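Local coordinates for protein iota-carrageenase (Alteromonas sp., PDB 1H80) that hydrolyses the internal beta-1,4 linkages of iota-carrageenan, a sulfated galactan of red algal cell walls, with inversion of anomeric configuration, at residues D152-A158 against N186-Y191; D93-H97 against D129-A133; C242-A248 against V266-C271. All coordinates share one frame; numbering follows the deposited sequence.

Contact 1. Residues D152-A158 against N186-Y191. With NA (sodium ion), chain H.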
ATOM      1  N   ASP A 152       8.792  -6.418   8.360  1.00 16.79           N
ATOM      2  CA  ASP A 152       8.408  -7.371   7.331  1.00 17.58           C
ATOM      3  C   ASP A 152       9.590  -8.261   6.973  1.00 18.34           C
ATOM      4  O   ASP A 152      10.715  -8.045   7.432  1.00 17.74           O
ATOM      5  CB  ASP A 152       7.946  -6.607   6.088  1.00 17.92           C
ATOM      6  CG  ASP A 152       6.986  -7.399   5.224  1.00 18.60           C
ATOM      7  OD1 ASP A 152       6.904  -8.638   5.365  1.00 18.56           O
ATOM      8  OD2 ASP A 152       6.313  -6.766   4.384  1.00 20.06           O
ATOM      9  N   ASN A 153       9.316  -9.271   6.159  1.00 19.05           N
ATOM     10  CA  ASN A 153      10.342 -10.189   5.690  1.00 19.96           C
ATOM     11  C   ASN A 153       9.977 -10.493   4.247  1.00 19.26           C
ATOM     12  O   ASN A 153       9.881 -11.648   3.833  1.00 19.26           O
ATOM     13  CB  ASN A 153      10.349 -11.467   6.530  1.00 22.54           C
ATOM     14  CG  ASN A 153      11.476 -12.399   6.148  1.00 24.71           C
ATOM     15  OD1 ASN A 153      12.603 -11.961   5.917  1.00 27.65           O
ATOM     16  ND2 ASN A 153      11.183 -13.691   6.089  1.00 26.72           N
ATOM     17  N   LYS A 154       9.763  -9.421   3.492  1.00 18.26           N
ATOM     18  CA  LYS A 154       9.384  -9.506   2.092  1.00 18.63           C
ATOM     19  C   LYS A 154       8.227 -10.468   1.869  1.00 18.22           C
ATOM     20  O   LYS A 154       8.262 -11.312   0.975  1.00 18.30           O
ATOM     21  CB  LYS A 154      10.587  -9.907   1.234  1.00 18.76           C
ATOM     22  CG  LYS A 154      11.682  -8.853   1.200  1.00 19.91           C
ATOM     23  CD  LYS A 154      12.652  -9.109   0.055  1.00 20.33           C
ATOM     24  CE  LYS A 154      13.762  -8.071   0.017  1.00 21.03           C
ATOM     25  NZ  LYS A 154      14.650  -8.180   1.209  1.00 20.76           N
ATOM     26  N   THR A 155       7.193 -10.336   2.694  1.00 17.10           N
ATOM     27  CA  THR A 155       6.020 -11.185   2.560  1.00 16.63           C
ATOM     28  C   THR A 155       5.151 -10.694   1.411  1.00 16.51           C
ATOM     29  O   THR A 155       5.280  -9.554   0.956  1.00 15.76           O
ATOM     30  CB  THR A 155       5.151 -11.160   3.830  1.00 16.90           C
ATOM     31  OG1 THR A 155       4.712  -9.818   4.077  1.00 15.63           O
ATOM     32  CG2 THR A 155       5.929 -11.673   5.023  1.00 17.02           C
ATOM     33  N   ILE A 156       4.269 -11.567   0.940  1.00 16.02           N
ATOM     34  CA  ILE A 156       3.340 -11.215  -0.118  1.00 16.66           C
ATOM     35  C   ILE A 156       2.278 -10.346   0.554  1.00 16.02           C
ATOM     36  O   ILE A 156       2.083 -10.442   1.770  1.00 16.09           O
ATOM     37  CB  ILE A 156       2.663 -12.476  -0.703  1.00 17.86           C
ATOM     38  CG1 ILE A 156       3.726 -13.432  -1.251  1.00 19.33           C
ATOM     39  CG2 ILE A 156       1.666 -12.084  -1.779  1.00 18.18           C
ATOM     40  CD1 ILE A 156       4.606 -12.837  -2.339  1.00 20.40           C
ATOM     41  N   PHE A 157       1.619  -9.496  -0.231  1.00 15.65           N
ATOM     42  CA  PHE A 157       0.560  -8.602   0.246  1.00 14.76           C
ATOM     43  C   PHE A 157       1.032  -7.350   0.958  1.00 13.62           C
ATOM     44  O   PHE A 157       1.975  -7.385   1.751  1.00 13.57           O
ATOM     45  CB  PHE A 157      -0.399  -9.341   1.189  1.00 16.60           C
ATOM     46  CG  PHE A 157      -1.144 -10.460   0.534  1.00 17.74           C
ATOM     47  CD1 PHE A 157      -2.130 -10.196  -0.407  1.00 19.23           C
ATOM     48  CD2 PHE A 157      -0.833 -11.778   0.830  1.00 19.17           C
ATOM     49  CE1 PHE A 157      -2.799 -11.234  -1.050  1.00 20.74           C
ATOM     50  CE2 PHE A 157      -1.493 -12.825   0.194  1.00 19.87           C
ATOM     51  CZ  PHE A 157      -2.477 -12.553  -0.749  1.00 20.26           C
ATOM     52  N   ALA A 158       0.364  -6.240   0.666  1.00 13.61           N
ATOM     53  CA  ALA A 158       0.670  -4.987   1.332  1.00 13.84           C
ATOM     54  C   ALA A 158       0.195  -5.224   2.759  1.00 13.48           C
ATOM     55  O   ALA A 158      -0.688  -6.049   2.995  1.00 14.12           O
ATOM     56  CB  ALA A 158      -0.110  -3.846   0.699  1.00 14.26           C
ATOM     57  N   ASN A 186      11.705  -3.587   5.340  1.00 15.76           N
ATOM     58  CA  ASN A 186      11.944  -4.720   4.455  1.00 16.27           C
ATOM     59  C   ASN A 186      10.720  -5.289   3.739  1.00 15.85           C
ATOM     60  O   ASN A 186      10.410  -6.475   3.850  1.00 15.55           O
ATOM     61  CB  ASN A 186      12.658  -5.824   5.246  1.00 17.47           C
ATOM     62  CG  ASN A 186      13.293  -6.863   4.346  1.00 18.28           C
ATOM     63  OD1 ASN A 186      13.691  -6.559   3.222  1.00 19.87           O
ATOM     64  ND2 ASN A 186      13.407  -8.093   4.840  1.00 20.35           N
ATOM     65  N   ALA A 187      10.035  -4.436   2.985  1.00 15.27           N
ATOM     66  CA  ALA A 187       8.862  -4.858   2.227  1.00 15.51           C
ATOM     67  C   ALA A 187       9.292  -5.420   0.872  1.00 15.94           C
ATOM     68  O   ALA A 187      10.343  -5.050   0.341  1.00 16.34           O
ATOM     69  CB  ALA A 187       7.927  -3.676   2.014  1.00 15.36           C
ATOM     70  N   LEU A 188       8.479  -6.316   0.324  1.00 15.94           N
ATOM     71  CA  LEU A 188       8.752  -6.901  -0.985  1.00 15.83           C
ATOM     72  C   LEU A 188       8.388  -5.840  -2.022  1.00 15.99           C
ATOM     73  O   LEU A 188       7.405  -5.116  -1.856  1.00 15.31           O
ATOM     74  CB  LEU A 188       7.902  -8.156  -1.183  1.00 16.79           C
ATOM     75  CG  LEU A 188       8.048  -8.932  -2.491  1.00 17.98           C
ATOM     76  CD1 LEU A 188       9.495  -9.364  -2.700  1.00 18.24           C
ATOM     77  CD2 LEU A 188       7.128 -10.141  -2.440  1.00 17.64           C
ATOM     78  N   PHE A 189       9.164  -5.756  -3.096  1.00 15.07           N
ATOM     79  CA  PHE A 189       8.935  -4.743  -4.121  1.00 15.07           C
ATOM     80  C   PHE A 189       7.517  -4.642  -4.673  1.00 14.76           C
ATOM     81  O   PHE A 189       7.049  -3.546  -4.971  1.00 15.53           O
ATOM     82  CB  PHE A 189       9.902  -4.941  -5.299  1.00 15.31           C
ATOM     83  CG  PHE A 189       9.654  -6.193  -6.090  1.00 15.69           C
ATOM     84  CD1 PHE A 189      10.177  -7.415  -5.674  1.00 16.15           C
ATOM     85  CD2 PHE A 189       8.887  -6.153  -7.252  1.00 15.98           C
ATOM     86  CE1 PHE A 189       9.942  -8.577  -6.405  1.00 16.63           C
ATOM     87  CE2 PHE A 189       8.646  -7.314  -7.992  1.00 17.09           C
ATOM     88  CZ  PHE A 189       9.176  -8.528  -7.565  1.00 16.48           C
ATOM     89  N   GLY A 190       6.842  -5.776  -4.812  1.00 15.15           N
ATOM     90  CA  GLY A 190       5.500  -5.769  -5.366  1.00 14.48           C
ATOM     91  C   GLY A 190       4.419  -5.336  -4.401  1.00 14.06           C
ATOM     92  O   GLY A 190       3.246  -5.259  -4.770  1.00 14.12           O
ATOM     93  N   TYR A 191       4.805  -5.036  -3.171  1.00 13.52           N
ATOM     94  CA  TYR A 191       3.821  -4.642  -2.186  1.00 13.98           C
ATOM     95  C   TYR A 191       4.205  -3.395  -1.418  1.00 14.19           C
ATOM     96  O   TYR A 191       4.551  -2.387  -2.021  1.00 13.65           O
ATOM     97  CB  TYR A 191       3.543  -5.831  -1.269  1.00 14.21           C
ATOM     98  CG  TYR A 191       3.063  -7.017  -2.075  1.00 15.36           C
ATOM     99  CD1 TYR A 191       1.739  -7.099  -2.496  1.00 16.40           C
ATOM    100  CD2 TYR A 191       3.953  -8.002  -2.502  1.00 16.18           C
ATOM    101  CE1 TYR A 191       1.308  -8.128  -3.329  1.00 17.81           C
ATOM    102  CE2 TYR A 191       3.530  -9.041  -3.337  1.00 16.82           C
ATOM    103  CZ  TYR A 191       2.206  -9.092  -3.745  1.00 17.61           C
ATOM    104  OH  TYR A 191       1.770 -10.100  -4.576  1.00 19.40           O
TER
HETATM  105 NA    NA H1497       2.606  -8.841   3.420  1.00 16.56          NA
HETATM  106  O   HOH W   1       6.301  -7.212   1.821  1.00 17.28           O
HETATM  107  O   HOH W   2      13.363  -8.773   7.470  1.00 30.14           O
HETATM  108  O   HOH W   3       3.413  -7.044   4.843  1.00 16.48           O
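Lys154 and Leu188 bring the two loops closest, their CA atoms 4.1 Å apart, and Lys154 N donates a hydrogen bond to Asn186 O at 3.0 Å. The Lys154 side chain crosses that of Asn186 at about a right angle, and a bend at its last torsion (chi4 67°) lets NZ meet Asn186 OD1 at 2.8 Å, on a lone pair in the carbonyl plane. NZ also donates to Trp462 O, and the amide oxygen of Asn186 lies between two cationic donors, Lys154 of the neighbouring loop and the C-terminal Arg464. Tyr191 turns one ring face to the backbone of 152-158: Phe157 N sits over the face, 3.3 Å from CD1, and Ile156 CA makes a CH-pi contact. Of the Ile156 branches, CG2 touches Tyr191 OH, and CD1 lies 3.7 Å from Leu188 CD2. Asp152 suits its buried place by gathering three donors on OD1: Asn153 N, Thr155 N, and Thr155 OG1 on the syn lone pair. The threonine hydroxyl, thus oriented, binds the sodium ion at 2.4 Å, beside the carbonyls of Ile156 and Phe157. The loops are equivalent connections in successive coils: 152-158 leads from strand 143-151 to strand 160-167, whereas 186-191 leads from strand 177-185 to strand 194-196. Leu132 O from the preceding coil completes the protein ligands of the metal.

Contact 2. Residues D93-H97 against D129-A133. With NA (sodium ion), chain H.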
ATOM      1  N   ASP A  93      -2.408 -23.871   6.608  1.00 32.20           N
ATOM      2  CA  ASP A  93      -3.432 -24.179   5.614  1.00 33.05           C
ATOM      3  C   ASP A  93      -3.040 -23.663   4.228  1.00 32.65           C
ATOM      4  O   ASP A  93      -3.650 -24.031   3.225  1.00 33.23           O
ATOM      5  CB  ASP A  93      -4.787 -23.587   6.020  1.00 34.28           C
ATOM      6  CG  ASP A  93      -4.784 -22.070   6.040  1.00 35.37           C
ATOM      7  OD1 ASP A  93      -3.854 -21.461   5.476  1.00 36.23           O
ATOM      8  OD2 ASP A  93      -5.729 -21.484   6.613  1.00 37.55           O
ATOM      9  N   GLY A  94      -2.026 -22.804   4.183  1.00 31.92           N
ATOM     10  CA  GLY A  94      -1.562 -22.264   2.917  1.00 30.84           C
ATOM     11  C   GLY A  94      -2.396 -21.144   2.316  1.00 30.07           C
ATOM     12  O   GLY A  94      -2.098 -20.676   1.215  1.00 30.09           O
ATOM     13  N   LYS A  95      -3.434 -20.709   3.022  1.00 28.67           N
ATOM     14  CA  LYS A  95      -4.291 -19.635   2.523  1.00 27.90           C
ATOM     15  C   LYS A  95      -3.712 -18.268   2.854  1.00 26.24           C
ATOM     16  O   LYS A  95      -2.731 -18.160   3.590  1.00 25.18           O
ATOM     17  CB  LYS A  95      -5.690 -19.738   3.131  1.00 29.87           C
ATOM     18  CG  LYS A  95      -6.434 -21.016   2.803  1.00 32.59           C
ATOM     19  CD  LYS A  95      -7.831 -20.985   3.398  1.00 34.97           C
ATOM     20  CE  LYS A  95      -8.591 -22.270   3.113  1.00 36.50           C
ATOM     21  NZ  LYS A  95      -9.969 -22.217   3.677  1.00 38.45           N
ATOM     22  N   ASN A  96      -4.321 -17.224   2.301  1.00 24.65           N
ATOM     23  CA  ASN A  96      -3.870 -15.866   2.567  1.00 23.15           C
ATOM     24  C   ASN A  96      -4.339 -15.509   3.966  1.00 22.12           C
ATOM     25  O   ASN A  96      -5.521 -15.640   4.291  1.00 22.70           O
ATOM     26  CB  ASN A  96      -4.451 -14.894   1.543  1.00 23.38           C
ATOM     27  CG  ASN A  96      -4.059 -15.252   0.127  1.00 23.22           C
ATOM     28  OD1 ASN A  96      -2.942 -15.707  -0.118  1.00 23.98           O
ATOM     29  ND2 ASN A  96      -4.969 -15.037  -0.815  1.00 24.26           N
ATOM     30  N   HIS A  97      -3.407 -15.062   4.794  1.00 20.04           N
ATOM     31  CA  HIS A  97      -3.729 -14.735   6.170  1.00 19.36           C
ATOM     32  C   HIS A  97      -3.547 -13.277   6.535  1.00 18.42           C
ATOM     33  O   HIS A  97      -2.766 -12.555   5.919  1.00 17.59           O
ATOM     34  CB  HIS A  97      -2.870 -15.586   7.100  1.00 19.99           C
ATOM     35  CG  HIS A  97      -3.038 -17.057   6.892  1.00 21.17           C
ATOM     36  ND1 HIS A  97      -1.982 -17.940   6.953  1.00 22.41           N
ATOM     37  CD2 HIS A  97      -4.138 -17.804   6.639  1.00 22.18           C
ATOM     38  CE1 HIS A  97      -2.423 -19.167   6.746  1.00 22.72           C
ATOM     39  NE2 HIS A  97      -3.729 -19.112   6.552  1.00 22.19           N
ATOM     40  N   ASP A 129       5.189 -18.081   7.383  1.00 24.45           N
ATOM     41  CA  ASP A 129       4.071 -17.744   6.510  1.00 24.20           C
ATOM     42  C   ASP A 129       4.456 -16.560   5.625  1.00 24.50           C
ATOM     43  O   ASP A 129       4.820 -15.499   6.132  1.00 25.06           O
ATOM     44  CB  ASP A 129       2.859 -17.371   7.368  1.00 24.02           C
ATOM     45  CG  ASP A 129       1.558 -17.387   6.594  1.00 24.11           C
ATOM     46  OD1 ASP A 129       1.585 -17.325   5.345  1.00 24.29           O
ATOM     47  OD2 ASP A 129       0.495 -17.451   7.247  1.00 24.18           O
ATOM     48  N   LYS A 130       4.379 -16.732   4.309  1.00 24.47           N
ATOM     49  CA  LYS A 130       4.732 -15.646   3.402  1.00 24.31           C
ATOM     50  C   LYS A 130       3.509 -14.856   2.935  1.00 23.00           C
ATOM     51  O   LYS A 130       3.644 -13.772   2.375  1.00 22.35           O
ATOM     52  CB  LYS A 130       5.481 -16.186   2.181  1.00 26.69           C
ATOM     53  CG  LYS A 130       4.611 -16.957   1.211  1.00 29.35           C
ATOM     54  CD  LYS A 130       5.371 -17.293  -0.062  1.00 31.55           C
ATOM     55  CE  LYS A 130       4.458 -17.954  -1.081  1.00 32.98           C
ATOM     56  NZ  LYS A 130       3.311 -17.071  -1.434  1.00 34.04           N
ATOM     57  N   ASN A 131       2.319 -15.401   3.162  1.00 21.83           N
ATOM     58  CA  ASN A 131       1.083 -14.739   2.751  1.00 20.88           C
ATOM     59  C   ASN A 131       0.461 -14.038   3.948  1.00 20.30           C
ATOM     60  O   ASN A 131      -0.518 -14.517   4.518  1.00 20.14           O
ATOM     61  CB  ASN A 131       0.115 -15.772   2.189  1.00 22.59           C
ATOM     62  CG  ASN A 131       0.729 -16.574   1.067  1.00 23.82           C
ATOM     63  OD1 ASN A 131       1.233 -16.006   0.100  1.00 25.17           O
ATOM     64  ND2 ASN A 131       0.698 -17.897   1.187  1.00 25.00           N
ATOM     65  N   LEU A 132       1.030 -12.893   4.309  1.00 19.37           N
ATOM     66  CA  LEU A 132       0.569 -12.142   5.469  1.00 18.29           C
ATOM     67  C   LEU A 132       0.291 -10.662   5.258  1.00 16.83           C
ATOM     68  O   LEU A 132       1.066  -9.958   4.621  1.00 16.84           O
ATOM     69  CB  LEU A 132       1.603 -12.250   6.588  1.00 19.44           C
ATOM     70  CG  LEU A 132       1.868 -13.596   7.256  1.00 20.30           C
ATOM     71  CD1 LEU A 132       3.133 -13.503   8.096  1.00 20.87           C
ATOM     72  CD2 LEU A 132       0.672 -13.976   8.114  1.00 20.92           C
ATOM     73  N   ALA A 133      -0.823 -10.206   5.817  1.00 15.98           N
ATOM     74  CA  ALA A 133      -1.194  -8.798   5.788  1.00 15.06           C
ATOM     75  C   ALA A 133      -1.495  -8.498   7.252  1.00 14.32           C
ATOM     76  O   ALA A 133      -1.885  -9.395   8.002  1.00 14.42           O
ATOM     77  CB  ALA A 133      -2.433  -8.580   4.937  1.00 16.00           C
TER
HETATM   78 NA    NA H1497       2.606  -8.841   3.420  1.00 16.56          NA
HETATM   79  O   HOH W   4      -0.159 -19.079   4.068  1.00 27.41           O
HETATM   80  O   HOH W   5      -0.730 -15.690  -1.723  1.00 48.87           O
HETATM   81  O   HOH W   3       3.413  -7.044   4.843  1.00 16.48           O
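This contact is the start of a parallel strand pairing in the right-handed beta-helix, where strand 97-102 comes alongside strand 132-141. His97 and Leu132 form the bridge: His97 N donates to Asn131 O at 3.0 Å, and Ala133 N returns a bond to His97 O at 3.1 Å. Leu132 CA also directs its hydrogen at His97 O, while its CD2 packs against His97 CB.

The imidazole is held at both nitrogens. ND1 gives a short, nearly straight hydrogen bond of 2.5 Å (172°) to Asp129 OD2, which accepts on its syn lone pair and lies at the edge of the ring, in its plane. Ring and carboxylate stand almost perpendicular, 86° apart. NE2 faces Asp93, donating to OD2 at 3.1 Å and weakly to OD1. Two in-plane partners fix the ring's rotation, and with a carboxylate at each side the histidine is probably protonated. Lys95 O sits over one ring face. Histidine suits this buried place because its two ring nitrogens can each donate to an aspartate, Asp129 on the other loop and Asp93 on its own.

Each aspartate also shapes its own loop as an Asx turn: Asp93 OD1 accepts from Lys95 N, and Asp129 OD1 from Asn131 N at 3.0 Å. Asn131 places its CB 3.8 Å from Asn96 OD1, their amide planes 75° apart. One water joins Asn131 ND2, Asp129 OD1 and Lys95 O; another lies between the two amide oxygens, OD1 of Asn96 and of Asn131. Leu132 O binds the sodium ion at 2.2 Å, alongside ligands from Thr155, Ile156 and Phe157. Such parallel bridging of one coil to the next is typical of the right-handed beta-helix, as in the pectate lyase-like family.

Contact 3. Residues C242-A248 against V266-C271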
ATOM      1  N   CYS A 242       9.136   6.954   1.179  1.00 14.27           N
ATOM      2  CA  CYS A 242       9.663   5.713   0.638  1.00 14.87           C
ATOM      3  C   CYS A 242      11.182   5.687   0.848  1.00 14.66           C
ATOM      4  O   CYS A 242      11.830   6.731   0.873  1.00 13.56           O
ATOM      5  CB  CYS A 242       9.361   5.600  -0.872  1.00 16.40           C
ATOM      6  SG  CYS A 242      10.437   4.343  -1.639  0.50 17.92           S
ATOM      7  N   SER A 243      11.737   4.494   1.034  1.00 14.13           N
ATOM      8  CA  SER A 243      13.179   4.330   1.180  1.00 14.85           C
ATOM      9  C   SER A 243      13.529   2.982   0.568  1.00 14.90           C
ATOM     10  O   SER A 243      12.878   1.976   0.849  1.00 14.71           O
ATOM     11  CB  SER A 243      13.611   4.387   2.654  1.00 15.51           C
ATOM     12  OG  SER A 243      13.027   3.354   3.422  0.50 15.37           O
ATOM     13  N   LYS A 244      14.540   2.975  -0.297  1.00 14.70           N
ATOM     14  CA  LYS A 244      14.975   1.753  -0.967  1.00 15.44           C
ATOM     15  C   LYS A 244      13.819   0.994  -1.608  1.00 15.30           C
ATOM     16  O   LYS A 244      13.769  -0.235  -1.566  1.00 16.44           O
ATOM     17  CB  LYS A 244      15.704   0.844   0.025  1.00 16.32           C
ATOM     18  CG  LYS A 244      16.908   1.502   0.677  1.00 18.81           C
ATOM     19  CD  LYS A 244      17.607   0.537   1.624  1.00 20.73           C
ATOM     20  CE  LYS A 244      18.809   1.189   2.285  1.00 22.95           C
ATOM     21  NZ  LYS A 244      19.503   0.257   3.218  1.00 25.83           N
ATOM     22  N   GLY A 245      12.893   1.729  -2.214  1.00 14.73           N
ATOM     23  CA  GLY A 245      11.757   1.083  -2.841  1.00 14.09           C
ATOM     24  C   GLY A 245      11.434   1.617  -4.220  1.00 13.71           C
ATOM     25  O   GLY A 245      12.276   2.222  -4.882  1.00 14.14           O
ATOM     26  N   LEU A 246      10.199   1.386  -4.649  1.00 13.68           N
ATOM     27  CA  LEU A 246       9.735   1.835  -5.955  1.00 14.04           C
ATOM     28  C   LEU A 246       9.300   3.292  -5.929  1.00 13.58           C
ATOM     29  O   LEU A 246       9.749   4.098  -6.742  1.00 14.54           O
ATOM     30  CB  LEU A 246       8.563   0.972  -6.425  1.00 15.60           C
ATOM     31  CG  LEU A 246       8.834  -0.496  -6.753  1.00 16.62           C
ATOM     32  CD1 LEU A 246       7.515  -1.190  -7.073  1.00 18.61           C
ATOM     33  CD2 LEU A 246       9.785  -0.595  -7.935  1.00 17.52           C
ATOM     34  N   ALA A 247       8.414   3.622  -4.993  1.00 14.12           N
ATOM     35  CA  ALA A 247       7.900   4.979  -4.872  1.00 13.30           C
ATOM     36  C   ALA A 247       7.170   5.142  -3.552  1.00 13.25           C
ATOM     37  O   ALA A 247       6.779   4.161  -2.926  1.00 13.40           O
ATOM     38  CB  ALA A 247       6.944   5.274  -6.016  1.00 14.59           C
ATOM     39  N   ALA A 248       6.992   6.388  -3.132  1.00 12.88           N
ATOM     40  CA  ALA A 248       6.283   6.670  -1.893  1.00 12.93           C
ATOM     41  C   ALA A 248       4.796   6.640  -2.202  1.00 13.42           C
ATOM     42  O   ALA A 248       4.001   6.070  -1.461  1.00 12.84           O
ATOM     43  CB  ALA A 248       6.678   8.041  -1.365  1.00 13.32           C
ATOM     44  N   VAL A 266       5.530  14.545   0.145  1.00 14.62           N
ATOM     45  CA  VAL A 266       5.961  13.217  -0.264  1.00 14.71           C
ATOM     46  C   VAL A 266       7.476  13.245  -0.337  1.00 15.04           C
ATOM     47  O   VAL A 266       8.056  14.162  -0.909  1.00 15.61           O
ATOM     48  CB  VAL A 266       5.398  12.857  -1.652  1.00 14.69           C
ATOM     49  CG1 VAL A 266       5.908  11.492  -2.094  1.00 15.58           C
ATOM     50  CG2 VAL A 266       3.883  12.880  -1.613  1.00 15.45           C
ATOM     51  N   SER A 267       8.126  12.252   0.252  1.00 14.86           N
ATOM     52  CA  SER A 267       9.576  12.227   0.211  1.00 16.05           C
ATOM     53  C   SER A 267      10.081  10.819  -0.000  1.00 16.38           C
ATOM     54  O   SER A 267       9.491   9.849   0.472  1.00 16.93           O
ATOM     55  CB  SER A 267      10.159  12.798   1.502  1.00 18.03           C
ATOM     56  OG  SER A 267       9.803  11.997   2.607  1.00 21.43           O
ATOM     57  N   SER A 268      11.179  10.717  -0.731  1.00 14.81           N
ATOM     58  CA  SER A 268      11.769   9.426  -1.012  1.00 15.19           C
ATOM     59  C   SER A 268      13.270   9.495  -0.846  1.00 14.44           C
ATOM     60  O   SER A 268      13.875  10.548  -1.042  1.00 14.77           O
ATOM     61  CB  SER A 268      11.440   9.002  -2.443  1.00 15.56           C
ATOM     62  OG  SER A 268      12.015   9.867  -3.400  1.00 17.92           O
ATOM     63  N   VAL A 269      13.859   8.371  -0.458  1.00 13.93           N
ATOM     64  CA  VAL A 269      15.300   8.274  -0.304  1.00 14.12           C
ATOM     65  C   VAL A 269      15.696   6.976  -0.977  1.00 14.33           C
ATOM     66  O   VAL A 269      15.301   5.894  -0.551  1.00 13.93           O
ATOM     67  CB  VAL A 269      15.735   8.236   1.172  1.00 14.46           C
ATOM     68  CG1 VAL A 269      17.254   8.113   1.253  1.00 17.03           C
ATOM     69  CG2 VAL A 269      15.273   9.505   1.883  1.00 15.63           C
ATOM     70  N   SER A 270      16.461   7.096  -2.052  1.00 13.98           N
ATOM     71  CA  SER A 270      16.902   5.935  -2.797  1.00 14.70           C
ATOM     72  C   SER A 270      15.724   5.095  -3.321  1.00 14.14           C
ATOM     73  O   SER A 270      15.741   3.876  -3.194  1.00 15.49           O
ATOM     74  CB  SER A 270      17.822   5.070  -1.924  1.00 14.79           C
ATOM     75  OG  SER A 270      18.425   4.031  -2.674  1.00 17.21           O
ATOM     76  N   CYS A 271      14.693   5.739  -3.877  1.00 14.63           N
ATOM     77  CA  CYS A 271      13.563   4.999  -4.471  1.00 14.66           C
ATOM     78  C   CYS A 271      13.596   5.246  -5.964  1.00 14.45           C
ATOM     79  O   CYS A 271      14.319   6.131  -6.442  1.00 14.14           O
ATOM     80  CB  CYS A 271      12.192   5.447  -3.928  1.00 16.92           C
ATOM     81  SG  CYS A 271      12.157   5.323  -2.124  1.00 17.96           S
TER
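A disulfide joins Cys242 to Cys271, their SG atoms 2.0 Å apart with a CB-SG-SG-CB torsion of -109°. On the Cys271 side, SG stands trans to the carbonyl carbon (chi1 -55°), which turns it to its partner. Cysteine suits both places because the bond ties the end of one strand to the turn that follows the next.

Backbone hydrogen bonds make the parallel ladder. Cys242 N donates to Ser267 O at 3.0 Å, Val269 N to Cys242 O at 2.9 Å, and Lys244 N to Val269 O at 3.0 Å. Between these rungs the CA hydrogens of Ser268 and Ser243 point at Cys242 O and Val269 O. Beyond the ladder, Gly245 O approaches Cys271 CA at 3.1 Å; Gly245, with no side chain, passes close to the disulfide.

Across the two segments, apolar contact occurs at the corner, where the small Ala248 lets its CB lie 3.6 Å from Val266 CG1. The serine hydroxyls have polar partners outside the two segments: Ser243 OG bonds to His208 NE2, and Ser270 OG to Asn363 N.

The contact lies at the ends of the paired parallel strands 231-243 and 261-269, with strand 202-210 beyond the first and strand 351-359 beyond the second. Val266 and Ser268 touch side chains of strand 351-359, while Leu246, Ala247 and Val266 pack on strand 275-277, which belongs to another parallel sheet.

How the contacts relate
From the N terminus, contact 2 comes first, closing a loop of 31 residues between 93-97 and 129-133; contact 1 then closes 27 residues between 152-158 and 186-191, and contact 3 closes 17 between 242-248 and 266-271. The three follow in series, none nested or crossed, each joining successive coils of the beta-helix. Contacts 1 and 2 are direct neighbours: Ile156 N lies 2.7 Å from Lys130 O, a probable hydrogen bond, Phe157 packs on Asn96, and one sodium ion with its water belongs to both. Contact 3 meets contact 1 where the Leu246 side chain touches the backbone oxygen of Phe189, but is about 16 Å from contact 2 between nearest atoms.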